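PDB 4PQZ: transcriptional protein SWT1 from Saccharomyces cerevisiae, which probably acts as a transcriptional activator and RNA endonuclease that interacts with the TREX complex and RNA polymerase II, here represented by its C-terminal HEPN-like domain. Local coordinates for residues S92-L97 and H137-K142; T127-W132 and E157-I162; N84-F89 and N106-L111. One frame throughout, in Å; residues are numbered along the deposited sequence.

The chain starts with the long helix 35-62, against which helices 79-88, 90-97, 122-139 and 145-163 pack. Contact 3 closes the first loop, bringing the end of helix 79-88 to residues 106-111, in the loop ahead of helix 113-116. Within that span lies helix 90-97, whose 92-97 part reaches forward to the end of helix 122-139 in contact 1, so contacts 1 and 3 cross along the chain. They also touch, through Phe94 beside Ile86. Contact 2 joins 127-132, earlier on helix 122-139, to the final helix 145-163; it crosses contact 1 and follows contact 3. Contacts 2 and 3 meet where Phe131 and Trp132 pack on Trp108. Helix 122-139 serves both contacts 1 and 2.

Contact 1: residues S92-L97 and H137-K142; sequences SVFSEL and HFLFSK
At the junction of helix 90-97 with the C-terminal end of helix 122-139, Leu97 stands over the last turn of the second helix, its CA 5.5 Å from that of Phe138. The side chain of Leu97 points into the contact, and its CD2 rests on the aliphatic part of Lys142, 3.6 Å from CD, the two chains crossing obliquely. The carbonyl O of Leu97 lies 3.4 Å from CB of Phe138. In this all-helical, HEPN-like domain the backbone turns beyond the end of helix 122-139, and Ser141 OG ties it back to Phe138 O at 2.9 Å. The same carbonyl also accepts from Ser141 N, so two donors grip one oxygen. Lys142 crosses over CD2 of Leu97 and, bent at chi3 (131°), brings NZ to Glu96 OE2 in a salt bridge whose 2.5 Å length is improbably short and therefore doubtful. Glu96 meets it with an extended chain, CG anti to the backbone N (chi1 -177°), the two side chains crossing at about a right angle. On the buried side, Leu139 CD2 touches Phe94 CD1 at 3.8 Å, while Phe94 also packs on Leu58 of helix 35-62 and Leu139 on Phe98.

Contact 2: residues T127-W132 and E157-I162; sequences TFEQFW and EWKTSI
Glu129 OE2 accepts a hydrogen bond from Gln130 NE2, 2.9 Å away, a bond within helix 122-139 that helps fix how the carboxylate is turned where it faces helix 145-163. The bond is nearly straight (166° at the hydrogen), uses the syn lone pair of OE2 and lies in the plane of the Gln130 amide. The other oxygen of Glu129, OE1, sits at the edge of the Trp158 indole, near the ring plane and 4.1 Å from CE3, and 3.9 Å from CG of Lys159. This position follows from a bend at chi2 of Glu129 (-81°). Nearer the backbone of Glu129 the contact is apolar: Ile162 CD1 abuts Glu129 CB at 3.7 Å, and Trp158 CB lies 4.1 Å from Glu129 CG. Lys159 is extended, and its NZ forms a salt bridge with Glu133, one turn beyond Glu129. Glu129 OE1 lies close to Glu133 OE1, a like-charge pair that Lys159 NZ, 5.7 Å from Glu129 OE1, probably eases. Trp158 NE1 bonds to Gln45. Helices 122-139 and 145-163 form a nearly antiparallel helical hairpin of the HEPN-like domain, their local axes 11.0 Å apart and 161° between directions, with Phe128, Trp132 and Ser161 packing against helix 35-62.

Contact 3: residues N84-F89 and N106-L111; sequences NYIYLF and NEWKSL
The last turns of helix 79-88 lie against the end of a 3-10 segment, through Trp108, and the loop residues after it; the nearest CA atoms are those of Tyr87 and Trp108, 5.3 Å apart. The 3-10 turn is closed by Lys109 N donating to Asn106 O. Helix 79-88 ends at Leu88, and Phe89, which has left helical geometry, takes the N-cap position of the next helix. Between the two segments the side chains of Ile86 and Trp108 form the buried half of the contact. Ile86 presents CG2 squarely to the indole of Trp108 in a CH-pi contact, 3.5 Å from the centroid of the five-membered ring and only 7° off its normal. That methyl is placed by the rotamer, in which CG2 is anti to the backbone N while CG1 lies anti to the carbonyl carbon (chi1 -67°) and carries Ile86 CD1 over the six-membered ring, 4.0 Å from Trp108 CZ3. OE1 of Glu107 meets the opposite face, so both faces of the indole are in contact. In the HEPN-like fold of this domain the tryptophan ties the 106-111 loop to helix 122-139, reaching Trp132 and Val135, and also meets Trp90; Ile86 in turn packs on Ile54 of helix 35-62. The more exposed half belongs to Tyr87 and Lys109, which lie side by side and point the same way; Tyr87 CG, anti to the backbone N (chi1 -167°), carries the ring alongside the lysine. Tyr87 CD1 is 3.4 Å from Lys109 N. Further out, Tyr87 CE1 is 3.5 Å from Lys109 CB. The phenol OH of Tyr87 comes within 3.4 Å of Lys109 CD. The same ring also takes a cation-pi contact from Lys105, and Trp108 O accepts a hydrogen bond from Ser83.

Contact 1: residues S92-L97 and H137-K142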
loop_
_atom_site.group_PDB
_atom_site.type_symbol
_atom_site.label_atom_id
_atom_site.label_comp_id
_atom_site.label_asym_id
_atom_site.label_seq_id
_atom_site.Cartn_x
_atom_site.Cartn_y
_atom_site.Cartn_z
ATOM N N SER A 92 -7.646 -16.610 1.355
ATOM C CA SER A 92 -6.495 -17.478 1.119
ATOM C C SER A 92 -5.183 -16.930 1.664
ATOM O O SER A 92 -4.365 -17.672 2.239
ATOM C CB SER A 92 -6.321 -17.734 -0.390
ATOM O OG SER A 92 -7.390 -18.517 -0.917
ATOM N N VAL A 93 -4.950 -15.635 1.441
ATOM C CA VAL A 93 -3.630 -15.077 1.719
ATOM C C VAL A 93 -3.612 -13.841 2.639
ATOM O O VAL A 93 -2.820 -13.782 3.573
ATOM C CB VAL A 93 -2.872 -14.750 0.417
ATOM C CG1 VAL A 93 -1.398 -14.630 0.714
ATOM C CG2 VAL A 93 -3.089 -15.839 -0.638
ATOM N N PHE A 94 -4.484 -12.866 2.383
ATOM C CA PHE A 94 -4.326 -11.551 2.987
ATOM C C PHE A 94 -4.958 -11.328 4.370
ATOM O O PHE A 94 -4.453 -10.532 5.142
ATOM C CB PHE A 94 -4.739 -10.453 2.009
ATOM C CG PHE A 94 -3.766 -10.255 0.911
ATOM C CD1 PHE A 94 -2.595 -9.534 1.129
ATOM C CD2 PHE A 94 -3.992 -10.813 -0.338
ATOM C CE1 PHE A 94 -1.654 -9.363 0.103
ATOM C CE2 PHE A 94 -3.076 -10.650 -1.368
ATOM C CZ PHE A 94 -1.912 -9.920 -1.144
ATOM N N SER A 95 -6.050 -12.015 4.689
ATOM C CA SER A 95 -6.681 -11.816 5.986
ATOM C C SER A 95 -5.763 -12.274 7.110
ATOM O O SER A 95 -5.831 -11.768 8.223
ATOM C CB SER A 95 -8.011 -12.561 6.095
ATOM O OG SER A 95 -7.801 -13.950 6.219
ATOM N N GLU A 96 -4.933 -13.262 6.824
ATOM C CA GLU A 96 -3.963 -13.728 7.804
ATOM C C GLU A 96 -3.008 -12.610 8.195
ATOM O O GLU A 96 -2.654 -12.471 9.362
ATOM C CB GLU A 96 -3.159 -14.899 7.249
ATOM C CG GLU A 96 -2.193 -15.461 8.245
ATOM C CD GLU A 96 -1.073 -16.267 7.615
ATOM O OE1 GLU A 96 -0.980 -16.314 6.368
ATOM O OE2 GLU A 96 -0.274 -16.837 8.389
ATOM N N LEU A 97 -2.600 -11.817 7.206
ATOM C CA LEU A 97 -1.697 -10.691 7.441
ATOM C C LEU A 97 -2.396 -9.575 8.225
ATOM O O LEU A 97 -1.752 -8.753 8.866
ATOM C CB LEU A 97 -1.144 -10.146 6.122
ATOM C CG LEU A 97 -0.477 -11.167 5.200
ATOM C CD1 LEU A 97 0.119 -10.515 3.963
ATOM C CD2 LEU A 97 0.556 -11.957 5.961
ATOM N N HIS A 137 2.338 -1.890 7.035
ATOM C CA HIS A 137 2.776 -2.656 8.189
ATOM C C HIS A 137 2.247 -4.087 8.194
ATOM O O HIS A 137 3.021 -5.031 8.317
ATOM C CB HIS A 137 2.396 -1.937 9.487
ATOM C CG HIS A 137 3.329 -0.822 9.845
ATOM N ND1 HIS A 137 2.993 0.189 10.723
ATOM C CD2 HIS A 137 4.597 -0.562 9.450
ATOM C CE1 HIS A 137 4.007 1.020 10.844
ATOM N NE2 HIS A 137 4.995 0.591 10.075
ATOM N N PHE A 138 0.931 -4.244 8.062
ATOM C CA PHE A 138 0.314 -5.573 8.014
ATOM C C PHE A 138 0.762 -6.373 6.790
ATOM O O PHE A 138 1.038 -7.564 6.896
ATOM C CB PHE A 138 -1.220 -5.468 8.080
ATOM C CG PHE A 138 -1.720 -4.812 9.351
ATOM C CD1 PHE A 138 -1.551 -5.446 10.570
ATOM C CD2 PHE A 138 -2.337 -3.563 9.319
ATOM C CE1 PHE A 138 -1.980 -4.843 11.756
ATOM C CE2 PHE A 138 -2.772 -2.952 10.490
ATOM C CZ PHE A 138 -2.595 -3.592 11.716
ATOM N N LEU A 139 0.870 -5.699 5.648
ATOM C CA LEU A 139 1.320 -6.336 4.414
ATOM C C LEU A 139 2.796 -6.739 4.456
ATOM O O LEU A 139 3.226 -7.566 3.651
ATOM C CB LEU A 139 1.055 -5.451 3.188
ATOM C CG LEU A 139 -0.380 -5.066 2.802
ATOM C CD1 LEU A 139 -0.334 -4.091 1.627
ATOM C CD2 LEU A 139 -1.225 -6.273 2.464
ATOM N N PHE A 140 3.563 -6.163 5.387
ATOM C CA PHE A 140 4.980 -6.539 5.569
ATOM C C PHE A 140 5.177 -7.520 6.728
ATOM O O PHE A 140 6.296 -7.970 6.979
ATOM C CB PHE A 140 5.863 -5.297 5.812
ATOM C CG PHE A 140 6.410 -4.668 4.548
ATOM C CD1 PHE A 140 5.556 -4.199 3.559
ATOM C CD2 PHE A 140 7.780 -4.541 4.356
ATOM C CE1 PHE A 140 6.054 -3.624 2.405
ATOM C CE2 PHE A 140 8.287 -3.963 3.193
ATOM C CZ PHE A 140 7.415 -3.498 2.221
ATOM N N SER A 141 4.087 -7.854 7.420
ATOM C CA SER A 141 4.171 -8.514 8.727
ATOM C C SER A 141 4.858 -9.897 8.724
ATOM O O SER A 141 5.246 -10.405 9.782
ATOM C CB SER A 141 2.790 -8.604 9.389
ATOM O OG SER A 141 1.969 -9.572 8.747
ATOM N N LYS A 142 5.011 -10.498 7.551
ATOM C CA LYS A 142 5.706 -11.774 7.467
ATOM C C LYS A 142 6.936 -11.677 6.590
ATOM O O LYS A 142 7.533 -12.690 6.242
ATOM C CB LYS A 142 4.776 -12.881 6.960
ATOM C CG LYS A 142 3.553 -13.103 7.853
ATOM C CD LYS A 142 2.823 -14.357 7.429
ATOM C CE LYS A 142 2.531 -15.267 8.608
ATOM N NZ LYS A 142 2.186 -16.643 8.131
#

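Contact 2: residues T127-W132 and E157-I162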
loop_
_atom_site.group_PDB
_atom_site.type_symbol
_atom_site.label_atom_id
_atom_site.label_comp_id
_atom_site.label_asym_id
_atom_site.label_seq_id
_atom_site.Cartn_x
_atom_site.Cartn_y
_atom_site.Cartn_z
ATOM N N THR A 127 -4.190 11.940 5.208
ATOM C CA THR A 127 -5.155 10.836 5.225
ATOM C C THR A 127 -4.648 9.656 4.394
ATOM O O THR A 127 -4.731 8.507 4.822
ATOM C CB THR A 127 -6.547 11.290 4.720
ATOM O OG1 THR A 127 -7.111 12.209 5.663
ATOM C CG2 THR A 127 -7.493 10.099 4.566
ATOM N N PHE A 128 -4.096 9.968 3.225
ATOM C CA PHE A 128 -3.535 8.976 2.324
ATOM C C PHE A 128 -2.367 8.255 2.980
ATOM O O PHE A 128 -2.383 7.029 3.123
ATOM C CB PHE A 128 -3.081 9.639 1.009
ATOM C CG PHE A 128 -2.513 8.671 0.002
ATOM C CD1 PHE A 128 -3.354 7.954 -0.839
ATOM C CD2 PHE A 128 -1.135 8.467 -0.095
ATOM C CE1 PHE A 128 -2.831 7.044 -1.773
ATOM C CE2 PHE A 128 -0.609 7.566 -1.011
ATOM C CZ PHE A 128 -1.460 6.859 -1.855
ATOM N N GLU A 129 -1.356 9.029 3.367
ATOM C CA GLU A 129 -0.147 8.484 3.967
ATOM C C GLU A 129 -0.421 7.717 5.255
ATOM O O GLU A 129 0.135 6.637 5.439
ATOM C CB GLU A 129 0.899 9.580 4.196
ATOM C CG GLU A 129 2.288 9.065 4.582
ATOM C CD GLU A 129 2.416 8.704 6.066
ATOM O OE1 GLU A 129 3.280 7.864 6.401
ATOM O OE2 GLU A 129 1.656 9.258 6.896
ATOM N N GLN A 130 -1.261 8.255 6.142
ATOM C CA GLN A 130 -1.574 7.543 7.391
ATOM C C GLN A 130 -2.253 6.191 7.166
ATOM O O GLN A 130 -1.986 5.233 7.884
ATOM C CB GLN A 130 -2.412 8.388 8.367
ATOM C CG GLN A 130 -1.632 9.558 9.039
ATOM C CD GLN A 130 -0.583 9.109 10.060
ATOM O OE1 GLN A 130 -0.899 8.893 11.233
ATOM N NE2 GLN A 130 0.678 9.001 9.624
ATOM N N PHE A 131 -3.143 6.107 6.184
ATOM C CA PHE A 131 -3.880 4.858 5.980
ATOM C C PHE A 131 -2.907 3.788 5.504
ATOM O O PHE A 131 -2.857 2.671 6.046
ATOM C CB PHE A 131 -5.015 5.046 4.968
ATOM C CG PHE A 131 -5.671 3.760 4.542
ATOM C CD1 PHE A 131 -6.667 3.181 5.320
ATOM C CD2 PHE A 131 -5.302 3.135 3.356
ATOM C CE1 PHE A 131 -7.268 2.001 4.932
ATOM C CE2 PHE A 131 -5.904 1.956 2.955
ATOM C CZ PHE A 131 -6.881 1.389 3.745
ATOM N N TRP A 132 -2.109 4.166 4.511
ATOM C CA TRP A 132 -1.206 3.234 3.843
ATOM C C TRP A 132 0.013 2.833 4.670
ATOM O O TRP A 132 0.551 1.752 4.481
ATOM C CB TRP A 132 -0.793 3.787 2.479
ATOM C CG TRP A 132 -1.905 3.642 1.501
ATOM C CD1 TRP A 132 -2.641 4.643 0.920
ATOM C CD2 TRP A 132 -2.459 2.413 1.029
ATOM N NE1 TRP A 132 -3.604 4.103 0.092
ATOM C CE2 TRP A 132 -3.509 2.738 0.143
ATOM C CE3 TRP A 132 -2.159 1.067 1.265
ATOM C CZ2 TRP A 132 -4.255 1.760 -0.511
ATOM C CZ3 TRP A 132 -2.904 0.100 0.613
ATOM C CH2 TRP A 132 -3.942 0.452 -0.264
ATOM N N GLU A 157 10.840 9.031 5.887
ATOM C CA GLU A 157 10.980 10.008 4.809
ATOM C C GLU A 157 9.638 10.592 4.341
ATOM O O GLU A 157 9.552 11.777 4.014
ATOM C CB GLU A 157 11.721 9.398 3.619
ATOM C CG GLU A 157 13.065 8.798 3.955
ATOM C CD GLU A 157 13.804 8.349 2.715
ATOM O OE1 GLU A 157 13.719 9.063 1.692
ATOM O OE2 GLU A 157 14.457 7.282 2.756
ATOM N N TRP A 158 8.592 9.767 4.309
ATOM C CA TRP A 158 7.273 10.252 3.916
ATOM C C TRP A 158 6.737 11.266 4.908
ATOM O O TRP A 158 6.299 12.348 4.512
ATOM C CB TRP A 158 6.271 9.110 3.795
ATOM C CG TRP A 158 6.563 8.154 2.682
ATOM C CD1 TRP A 158 7.340 8.380 1.575
ATOM C CD2 TRP A 158 6.086 6.810 2.574
ATOM N NE1 TRP A 158 7.372 7.252 0.786
ATOM C CE2 TRP A 158 6.610 6.276 1.375
ATOM C CE3 TRP A 158 5.267 6.003 3.373
ATOM C CZ2 TRP A 158 6.338 4.972 0.960
ATOM C CZ3 TRP A 158 4.995 4.711 2.957
ATOM C CH2 TRP A 158 5.530 4.208 1.764
ATOM N N LYS A 159 6.758 10.892 6.188
ATOM C CA LYS A 159 6.271 11.740 7.285
ATOM C C LYS A 159 6.995 13.088 7.344
ATOM O O LYS A 159 6.359 14.143 7.376
ATOM C CB LYS A 159 6.436 11.041 8.638
ATOM C CG LYS A 159 5.427 9.965 8.932
ATOM C CD LYS A 159 5.694 9.327 10.275
ATOM C CE LYS A 159 4.660 8.302 10.631
ATOM N NZ LYS A 159 5.157 7.380 11.710
ATOM N N THR A 160 8.324 13.051 7.324
ATOM C CA THR A 160 9.108 14.266 7.485
ATOM C C THR A 160 8.886 15.190 6.293
ATOM O O THR A 160 8.721 16.386 6.475
ATOM C CB THR A 160 10.605 13.970 7.720
ATOM O OG1 THR A 160 11.188 13.406 6.539
ATOM C CG2 THR A 160 10.773 12.999 8.883
ATOM N N SER A 161 8.830 14.631 5.086
ATOM C CA SER A 161 8.563 15.428 3.887
ATOM C C SER A 161 7.149 16.019 3.911
ATOM O O SER A 161 6.875 17.052 3.297
ATOM C CB SER A 161 8.780 14.593 2.615
ATOM O OG SER A 161 10.152 14.237 2.450
ATOM N N ILE A 162 6.253 15.350 4.628
ATOM C CA ILE A 162 4.907 15.859 4.856
ATOM C C ILE A 162 4.898 16.820 6.053
ATOM O O ILE A 162 4.374 17.930 5.957
ATOM C CB ILE A 162 3.899 14.703 5.081
ATOM C CG1 ILE A 162 3.611 13.968 3.768
ATOM C CG2 ILE A 162 2.597 15.220 5.669
ATOM C CD1 ILE A 162 2.630 12.788 3.928
#

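Contact 3: residues N84-F89 and N106-L111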
loop_
_atom_site.group_PDB
_atom_site.type_symbol
_atom_site.label_atom_id
_atom_site.label_comp_id
_atom_site.label_asym_id
_atom_site.label_seq_id
_atom_site.Cartn_x
_atom_site.Cartn_y
_atom_site.Cartn_z
ATOM N N ASN A 84 -8.155 -4.688 -5.265
ATOM C CA ASN A 84 -8.864 -5.845 -5.837
ATOM C C ASN A 84 -8.128 -7.175 -5.559
ATOM O O ASN A 84 -8.744 -8.169 -5.159
ATOM C CB ASN A 84 -9.121 -5.638 -7.344
ATOM C CG ASN A 84 -9.694 -6.883 -8.019
ATOM O OD1 ASN A 84 -10.648 -7.489 -7.516
ATOM N ND2 ASN A 84 -9.099 -7.283 -9.154
ATOM N N TYR A 85 -6.808 -7.187 -5.726
ATOM C CA TYR A 85 -6.006 -8.349 -5.309
ATOM C C TYR A 85 -6.100 -8.718 -3.819
ATOM O O TYR A 85 -6.183 -9.903 -3.479
ATOM C CB TYR A 85 -4.544 -8.193 -5.730
ATOM C CG TYR A 85 -4.318 -8.587 -7.165
ATOM C CD1 TYR A 85 -4.855 -9.772 -7.681
ATOM C CD2 TYR A 85 -3.610 -7.760 -8.019
ATOM C CE1 TYR A 85 -4.668 -10.115 -9.001
ATOM C CE2 TYR A 85 -3.415 -8.098 -9.332
ATOM C CZ TYR A 85 -3.940 -9.273 -9.819
ATOM O OH TYR A 85 -3.722 -9.582 -11.128
ATOM N N ILE A 86 -6.094 -7.717 -2.939
ATOM C CA ILE A 86 -6.252 -7.979 -1.509
ATOM C C ILE A 86 -7.626 -8.553 -1.238
ATOM O O ILE A 86 -7.761 -9.521 -0.481
ATOM C CB ILE A 86 -6.044 -6.709 -0.646
ATOM C CG1 ILE A 86 -4.590 -6.245 -0.733
ATOM C CG2 ILE A 86 -6.425 -6.975 0.799
ATOM C CD1 ILE A 86 -4.349 -4.908 -0.054
ATOM N N TYR A 87 -8.639 -7.944 -1.859
ATOM C CA TYR A 87 -10.019 -8.480 -1.890
ATOM C C TYR A 87 -10.158 -9.935 -2.408
ATOM O O TYR A 87 -10.746 -10.794 -1.743
ATOM C CB TYR A 87 -10.916 -7.574 -2.742
ATOM C CG TYR A 87 -12.383 -7.872 -2.582
ATOM C CD1 TYR A 87 -13.119 -7.304 -1.536
ATOM C CD2 TYR A 87 -13.045 -8.738 -3.464
ATOM C CE1 TYR A 87 -14.479 -7.584 -1.379
ATOM C CE2 TYR A 87 -14.406 -9.023 -3.313
ATOM C CZ TYR A 87 -15.115 -8.443 -2.271
ATOM O OH TYR A 87 -16.457 -8.721 -2.118
ATOM N N LEU A 88 -9.628 -10.208 -3.593
ATOM C CA LEU A 88 -9.795 -11.542 -4.218
ATOM C C LEU A 88 -9.089 -12.645 -3.454
ATOM O O LEU A 88 -9.554 -13.779 -3.426
ATOM C CB LEU A 88 -9.268 -11.558 -5.653
ATOM C CG LEU A 88 -10.125 -10.864 -6.700
ATOM C CD1 LEU A 88 -9.413 -10.953 -8.041
ATOM C CD2 LEU A 88 -11.508 -11.507 -6.760
ATOM N N PHE A 89 -7.958 -12.297 -2.839
ATOM C CA PHE A 89 -7.122 -13.274 -2.157
ATOM C C PHE A 89 -7.202 -13.150 -0.644
ATOM O O PHE A 89 -6.314 -13.622 0.067
ATOM C CB PHE A 89 -5.668 -13.183 -2.654
ATOM C CG PHE A 89 -5.495 -13.677 -4.067
ATOM C CD1 PHE A 89 -5.356 -15.039 -4.331
ATOM C CD2 PHE A 89 -5.496 -12.790 -5.132
ATOM C CE1 PHE A 89 -5.217 -15.508 -5.633
ATOM C CE2 PHE A 89 -5.361 -13.261 -6.450
ATOM C CZ PHE A 89 -5.223 -14.619 -6.690
ATOM N N ASN A 106 -14.484 -6.582 3.314
ATOM C CA ASN A 106 -15.260 -5.540 2.632
ATOM C C ASN A 106 -14.580 -4.161 2.436
ATOM O O ASN A 106 -14.942 -3.405 1.534
ATOM C CB ASN A 106 -16.625 -5.392 3.309
ATOM C CG ASN A 106 -17.531 -4.417 2.586
ATOM O OD1 ASN A 106 -18.126 -4.747 1.559
ATOM N ND2 ASN A 106 -17.642 -3.204 3.121
ATOM N N GLU A 107 -13.586 -3.846 3.266
ATOM C CA GLU A 107 -12.819 -2.601 3.136
ATOM C C GLU A 107 -12.126 -2.473 1.753
ATOM O O GLU A 107 -11.866 -1.355 1.270
ATOM C CB GLU A 107 -11.781 -2.515 4.271
ATOM C CG GLU A 107 -11.602 -1.121 4.919
ATOM C CD GLU A 107 -10.670 -0.227 4.121
ATOM O OE1 GLU A 107 -9.889 -0.777 3.317
ATOM O OE2 GLU A 107 -10.718 1.013 4.287
ATOM N N TRP A 108 -11.826 -3.616 1.128
ATOM C CA TRP A 108 -11.071 -3.634 -0.132
ATOM C C TRP A 108 -11.939 -3.771 -1.374
ATOM O O TRP A 108 -11.440 -3.762 -2.495
ATOM C CB TRP A 108 -10.031 -4.743 -0.100
ATOM C CG TRP A 108 -9.172 -4.634 1.115
ATOM C CD1 TRP A 108 -9.236 -5.407 2.234
ATOM C CD2 TRP A 108 -8.161 -3.653 1.358
ATOM N NE1 TRP A 108 -8.304 -5.002 3.139
ATOM C CE2 TRP A 108 -7.633 -3.922 2.636
ATOM C CE3 TRP A 108 -7.628 -2.592 0.610
ATOM C CZ2 TRP A 108 -6.604 -3.156 3.192
ATOM C CZ3 TRP A 108 -6.591 -1.832 1.169
ATOM C CH2 TRP A 108 -6.107 -2.112 2.447
ATOM N N LYS A 109 -13.242 -3.880 -1.168
ATOM C CA LYS A 109 -14.186 -3.988 -2.271
ATOM C C LYS A 109 -14.176 -2.719 -3.128
ATOM O O LYS A 109 -14.157 -2.779 -4.360
ATOM C CB LYS A 109 -15.582 -4.272 -1.715
ATOM C CG LYS A 109 -16.591 -4.831 -2.716
ATOM C CD LYS A 109 -17.698 -5.588 -1.983
ATOM C CE LYS A 109 -19.042 -5.417 -2.665
ATOM N NZ LYS A 109 -18.905 -5.468 -4.141
ATOM N N SER A 110 -14.193 -1.569 -2.464
ATOM C CA SER A 110 -14.144 -0.274 -3.148
ATOM C C SER A 110 -13.605 0.768 -2.177
ATOM O O SER A 110 -14.321 1.254 -1.298
ATOM C CB SER A 110 -15.531 0.149 -3.665
ATOM O OG SER A 110 -15.441 1.254 -4.564
ATOM N N LEU A 111 -12.324 1.076 -2.328
ATOM C CA LEU A 111 -11.673 2.097 -1.525
ATOM C C LEU A 111 -12.241 3.465 -1.859
ATOM O O LEU A 111 -12.583 3.732 -3.014
ATOM C CB LEU A 111 -10.167 2.122 -1.805
ATOM C CG LEU A 111 -9.238 1.054 -1.235
ATOM C CD1 LEU A 111 -7.814 1.338 -1.719
ATOM C CD2 LEU A 111 -9.311 1.057 0.289
#